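GH5 (Bacteroidetes bacterium AC2a, PDB 4YHE) is a family 5 glycoside hydrolase, a cellulase that probably cleaves beta-glucosidic bonds during the breakdown of plant polysaccharides. Local coordinates at residues D25-W37 with H104-H118. Residues are numbered along the deposited sequence; the frame is centred on the assembly and turned at random.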
loop_
_atom_site.group_PDB
_atom_site.type_symbol
_atom_site.label_atom_id
_atom_site.label_comp_id
_atom_site.label_asym_id
_atom_site.label_seq_id
_atom_site.Cartn_x
_atom_site.Cartn_y
_atom_site.Cartn_z
ATOM N N ASP A 25 -9.248 0.904 -8.446
ATOM C CA ASP A 25 -9.308 2.135 -7.662
ATOM C C ASP A 25 -9.672 3.395 -8.484
ATOM O O ASP A 25 -9.989 4.429 -7.894
ATOM C CB ASP A 25 -7.977 2.360 -6.916
ATOM C CG ASP A 25 -6.725 2.091 -7.799
ATOM O OD1 ASP A 25 -6.667 1.056 -8.517
ATOM O OD2 ASP A 25 -5.778 2.887 -7.740
ATOM N N ALA A 26 -9.591 3.312 -9.813
ATOM C CA ALA A 26 -9.756 4.460 -10.695
ATOM C C ALA A 26 -11.228 4.886 -10.666
ATOM O O ALA A 26 -12.127 4.041 -10.614
ATOM C CB ALA A 26 -9.374 4.087 -12.108
ATOM N N HIS A 27 -11.467 6.183 -10.705
ATOM C CA HIS A 27 -12.819 6.685 -10.622
ATOM C C HIS A 27 -12.913 8.078 -11.210
ATOM O O HIS A 27 -11.931 8.789 -11.338
ATOM C CB HIS A 27 -13.246 6.767 -9.177
ATOM C CG HIS A 27 -12.395 7.701 -8.373
ATOM N ND1 HIS A 27 -12.766 9.003 -8.123
ATOM C CD2 HIS A 27 -11.176 7.539 -7.806
ATOM C CE1 HIS A 27 -11.815 9.604 -7.427
ATOM N NE2 HIS A 27 -10.839 8.738 -7.222
ATOM N N TYR A 28 -14.133 8.446 -11.564
ATOM C CA TYR A 28 -14.442 9.833 -11.879
ATOM C C TYR A 28 -15.945 10.002 -11.811
ATOM O O TYR A 28 -16.711 9.033 -11.959
ATOM C CB TYR A 28 -13.865 10.268 -13.226
ATOM C CG TYR A 28 -14.232 9.398 -14.408
ATOM C CD1 TYR A 28 -15.443 9.565 -15.093
ATOM C CD2 TYR A 28 -13.373 8.401 -14.843
ATOM C CE1 TYR A 28 -15.782 8.773 -16.182
ATOM C CE2 TYR A 28 -13.693 7.609 -15.919
ATOM C CZ TYR A 28 -14.889 7.786 -16.587
ATOM O OH TYR A 28 -15.156 6.976 -17.650
ATOM N N ASP A 29 -16.357 11.232 -11.498
ATOM C CA ASP A 29 -17.790 11.576 -11.380
ATOM C C ASP A 29 -18.517 10.668 -10.389
ATOM O O ASP A 29 -19.707 10.426 -10.521
ATOM C CB ASP A 29 -18.469 11.539 -12.763
ATOM C CG ASP A 29 -17.797 12.470 -13.772
ATOM O OD1 ASP A 29 -17.230 13.512 -13.372
ATOM O OD2 ASP A 29 -17.812 12.151 -14.972
ATOM N N GLY A 30 -17.794 10.182 -9.381
ATOM C CA GLY A 30 -18.398 9.412 -8.301
ATOM C C GLY A 30 -18.541 7.917 -8.498
ATOM O O GLY A 30 -19.222 7.242 -7.716
ATOM N N CYS A 31 -17.907 7.363 -9.523
ATOM C CA CYS A 31 -17.993 5.935 -9.739
ATOM C C CYS A 31 -16.649 5.401 -10.195
ATOM O O CYS A 31 -15.970 6.011 -11.024
ATOM C CB CYS A 31 -19.064 5.612 -10.792
ATOM S SG CYS A 31 -19.413 3.846 -10.981
ATOM N N SER A 32 -16.291 4.262 -9.643
ATOM C CA SER A 32 -15.074 3.569 -10.069
ATOM C C SER A 32 -15.349 2.675 -11.266
ATOM O O SER A 32 -16.470 2.158 -11.437
ATOM C CB SER A 32 -14.438 2.779 -8.918
ATOM O OG SER A 32 -15.362 1.926 -8.299
ATOM N N TYR A 33 -14.343 2.566 -12.131
ATOM C CA TYR A 33 -14.388 1.713 -13.319
ATOM C C TYR A 33 -12.951 1.234 -13.575
ATOM O O TYR A 33 -12.000 2.046 -13.558
ATOM C CB TYR A 33 -14.883 2.453 -14.581
ATOM C CG TYR A 33 -15.770 3.696 -14.403
ATOM C CD1 TYR A 33 -15.204 4.950 -14.119
ATOM C CD2 TYR A 33 -17.153 3.639 -14.615
ATOM C CE1 TYR A 33 -15.990 6.079 -13.993
ATOM C CE2 TYR A 33 -17.952 4.773 -14.505
ATOM C CZ TYR A 33 -17.360 5.999 -14.177
ATOM O OH TYR A 33 -18.128 7.156 -14.038
ATOM N N GLU A 34 -12.794 -0.050 -13.829
ATOM C CA GLU A 34 -11.469 -0.643 -13.917
ATOM C C GLU A 34 -10.595 0.068 -14.954
ATOM O O GLU A 34 -9.407 0.287 -14.722
ATOM C CB GLU A 34 -11.555 -2.125 -14.244
ATOM C CG GLU A 34 -10.216 -2.801 -14.099
ATOM C CD GLU A 34 -10.285 -4.290 -14.301
ATOM O OE1 GLU A 34 -11.390 -4.827 -14.469
ATOM O OE2 GLU A 34 -9.208 -4.912 -14.327
ATOM N N THR A 35 -11.179 0.378 -16.122
ATOM C CA THR A 35 -10.454 1.051 -17.210
ATOM C C THR A 35 -10.511 2.583 -17.191
ATOM O O THR A 35 -10.050 3.234 -18.140
ATOM C CB THR A 35 -10.942 0.573 -18.602
ATOM O OG1 THR A 35 -12.315 0.947 -18.806
ATOM C CG2 THR A 35 -10.788 -0.929 -18.752
ATOM N N GLY A 36 -11.045 3.154 -16.121
ATOM C CA GLY A 36 -11.346 4.570 -16.048
ATOM C C GLY A 36 -10.160 5.507 -16.188
ATOM O O GLY A 36 -10.317 6.657 -16.638
ATOM N N TRP A 37 -8.979 5.056 -15.744
ATOM C CA TRP A 37 -7.758 5.835 -15.881
ATOM C C TRP A 37 -6.815 5.284 -16.906
ATOM O O TRP A 37 -5.651 5.588 -16.872
ATOM C CB TRP A 37 -7.078 6.037 -14.516
ATOM C CG TRP A 37 -7.869 6.959 -13.599
ATOM C CD1 TRP A 37 -8.898 7.809 -13.960
ATOM C CD2 TRP A 37 -7.697 7.123 -12.185
ATOM N NE1 TRP A 37 -9.378 8.466 -12.850
ATOM C CE2 TRP A 37 -8.652 8.081 -11.752
ATOM C CE3 TRP A 37 -6.830 6.550 -11.238
ATOM C CZ2 TRP A 37 -8.763 8.483 -10.418
ATOM C CZ3 TRP A 37 -6.946 6.936 -9.913
ATOM C CH2 TRP A 37 -7.910 7.915 -9.512
ATOM N N HIS A 104 -10.023 4.755 -2.866
ATOM C CA HIS A 104 -10.269 6.192 -3.037
ATOM C C HIS A 104 -11.592 6.694 -2.473
ATOM O O HIS A 104 -11.844 7.907 -2.496
ATOM C CB HIS A 104 -10.080 6.654 -4.479
ATOM C CG HIS A 104 -8.647 6.742 -4.903
ATOM N ND1 HIS A 104 -7.652 7.271 -4.101
ATOM C CD2 HIS A 104 -8.037 6.354 -6.047
ATOM C CE1 HIS A 104 -6.499 7.200 -4.742
ATOM N NE2 HIS A 104 -6.706 6.635 -5.918
ATOM N N ASP A 105 -12.409 5.796 -1.936
ATOM C CA ASP A 105 -13.558 6.190 -1.103
ATOM C C ASP A 105 -13.140 7.222 -0.085
ATOM O O ASP A 105 -13.869 8.199 0.143
ATOM C CB ASP A 105 -14.169 4.982 -0.401
ATOM C CG ASP A 105 -14.630 3.931 -1.389
ATOM O OD1 ASP A 105 -13.760 3.223 -1.933
ATOM O OD2 ASP A 105 -15.838 3.855 -1.676
ATOM N N GLY A 106 -11.953 6.988 0.501
ATOM C CA GLY A 106 -11.382 7.871 1.494
ATOM C C GLY A 106 -10.289 8.813 1.034
ATOM O O GLY A 106 -9.560 9.338 1.851
ATOM N N PHE A 107 -10.196 9.083 -0.264
ATOM C CA PHE A 107 -9.294 10.106 -0.755
ATOM C C PHE A 107 -9.669 11.456 -0.124
ATOM O O PHE A 107 -10.796 11.891 -0.270
ATOM C CB PHE A 107 -9.402 10.177 -2.270
ATOM C CG PHE A 107 -8.477 11.161 -2.900
ATOM C CD1 PHE A 107 -7.142 10.854 -3.069
ATOM C CD2 PHE A 107 -8.932 12.414 -3.298
ATOM C CE1 PHE A 107 -6.264 11.771 -3.646
ATOM C CE2 PHE A 107 -8.063 13.332 -3.858
ATOM C CZ PHE A 107 -6.729 13.008 -4.050
ATOM N N GLY A 108 -8.738 12.092 0.585
ATOM C CA GLY A 108 -9.057 13.281 1.397
ATOM C C GLY A 108 -8.516 14.625 0.935
ATOM O O GLY A 108 -8.671 15.631 1.651
ATOM N N ALA A 109 -7.913 14.657 -0.246
ATOM C CA ALA A 109 -7.364 15.885 -0.837
ATOM C C ALA A 109 -8.396 16.538 -1.751
ATOM O O ALA A 109 -9.421 15.949 -2.059
ATOM C CB ALA A 109 -6.103 15.573 -1.624
ATOM N N ALA A 110 -8.107 17.754 -2.191
ATOM C CA ALA A 110 -9.099 18.551 -2.924
ATOM C C ALA A 110 -9.112 18.186 -4.394
ATOM O O ALA A 110 -10.121 18.369 -5.068
ATOM C CB ALA A 110 -8.831 20.035 -2.744
ATOM N N ASP A 111 -8.005 17.629 -4.871
ATOM C CA ASP A 111 -7.815 17.382 -6.271
ATOM C C ASP A 111 -8.302 15.986 -6.638
ATOM O O ASP A 111 -7.514 15.061 -6.786
ATOM C CB ASP A 111 -6.334 17.569 -6.629
ATOM C CG ASP A 111 -6.104 17.693 -8.126
ATOM O OD1 ASP A 111 -7.086 17.935 -8.876
ATOM O OD2 ASP A 111 -4.934 17.549 -8.555
ATOM N N THR A 112 -9.614 15.860 -6.803
ATOM C CA THR A 112 -10.270 14.602 -7.140
ATOM C C THR A 112 -11.213 14.831 -8.332
ATOM O O THR A 112 -11.890 15.872 -8.408
ATOM C CB THR A 112 -11.071 14.031 -5.938
ATOM O OG1 THR A 112 -11.980 13.020 -6.396
ATOM C CG2 THR A 112 -11.869 15.113 -5.212
ATOM N N PRO A 113 -11.269 13.862 -9.265
ATOM C CA PRO A 113 -12.289 13.910 -10.324
ATOM C C PRO A 113 -13.708 13.522 -9.833
ATOM O O PRO A 113 -14.636 13.437 -10.637
ATOM C CB PRO A 113 -11.753 12.897 -11.341
ATOM C CG PRO A 113 -11.062 11.858 -10.498
ATOM C CD PRO A 113 -10.384 12.677 -9.412
ATOM N N SER A 114 -13.865 13.253 -8.536
ATOM C CA SER A 114 -15.156 12.871 -7.968
ATOM C C SER A 114 -15.541 13.787 -6.800
ATOM O O SER A 114 -15.963 13.322 -5.740
ATOM C CB SER A 114 -15.127 11.418 -7.519
ATOM O OG SER A 114 -14.945 10.555 -8.634
ATOM N N LYS A 115 -15.371 15.090 -7.011
ATOM C CA LYS A 115 -15.672 16.078 -5.973
ATOM C C LYS A 115 -17.049 15.825 -5.425
ATOM O O LYS A 115 -17.988 15.623 -6.191
ATOM C CB LYS A 115 -15.583 17.504 -6.520
ATOM C CG LYS A 115 -14.158 17.910 -6.822
ATOM C CD LYS A 115 -14.031 19.391 -7.133
ATOM C CE LYS A 115 -12.577 19.772 -7.387
ATOM N NZ LYS A 115 -11.940 18.900 -8.424
ATOM N N GLY A 116 -17.158 15.794 -4.097
ATOM C CA GLY A 116 -18.439 15.594 -3.420
ATOM C C GLY A 116 -18.873 14.147 -3.201
ATOM O O GLY A 116 -19.867 13.907 -2.529
ATOM N N SER A 117 -18.165 13.168 -3.770
ATOM C CA SER A 117 -18.635 11.787 -3.687
ATOM C C SER A 117 -17.858 10.926 -2.661
ATOM O O SER A 117 -18.149 9.742 -2.490
ATOM C CB SER A 117 -18.533 11.121 -5.064
ATOM O OG SER A 117 -19.292 11.805 -6.051
ATOM N N HIS A 118 -16.908 11.524 -1.958
ATOM C CA HIS A 118 -16.056 10.753 -1.036
ATOM C C HIS A 118 -16.750 10.679 0.325
ATOM O O HIS A 118 -16.620 11.566 1.175
ATOM C CB HIS A 118 -14.648 11.357 -0.970
ATOM C CG HIS A 118 -13.927 11.318 -2.286
ATOM N ND1 HIS A 118 -13.225 10.213 -2.723
ATOM C CD2 HIS A 118 -13.830 12.233 -3.280
ATOM C CE1 HIS A 118 -12.718 10.453 -3.920
ATOM N NE2 HIS A 118 -13.065 11.672 -4.278
HETATM O O HOH W 1 -4.895 5.361 -7.578
HETATM O O HOH W 2 -14.403 14.056 -13.190
HETATM O O HOH W 3 -17.044 15.249 -10.879
#
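H27 reaches across to the 104-118 loop with its imidazole edge leading, and S114 OG meets ND1 in the plane of the ring at 2.7 Å, in a nearly straight hydrogen bond (163°) whose proton could belong to either partner. With chi1 at 61°, CG sits between the backbone N and the carbonyl carbon, a setting that carries ND1 to S114 OG although the side chain does not start out aimed at the loop. T112 OG1 lies at the same edge, 3.6 Å from CE1; this hydroxyl also shares a hydrogen bond with H118 NE2 and accepts one from S114 N, closing an ST turn that helps fix the serine. H104 crosses H27 at about a right angle, its CB 3.5 Å from H27 NE2, the two ring planes inclined at 58°. H118 brings CE1 to within 3.7 Å of H27 CE1, and with W37, whose CH2 rests near H104 CD2, the four rings form an aromatic cluster. In the closed eight-stranded beta/alpha barrel of this family, the cluster joins a two-stranded hairpin following barrel strand 16-20 to the long loop following strand 97-101. An alanine in place of H27 would probably leave S114 OG without its imidazole partner and open a gap beside H104 CB and H118 CE1. At the type I' turn of the hairpin, G30 N donates to the same S114 OG (3.0 Å), while D29 N bonds to P113 O (2.9 Å) from above the carbonyl plane; two waters link that oxygen to D29 OD1. The P113 ring lies beside this backbone, its CG 3.3 Å from H27 O and at the edge of the W37 indole. A further water joins D25 OD2 to H104 NE2, the same carboxylate being held by Q23 N at OD1 and N22 N at OD2.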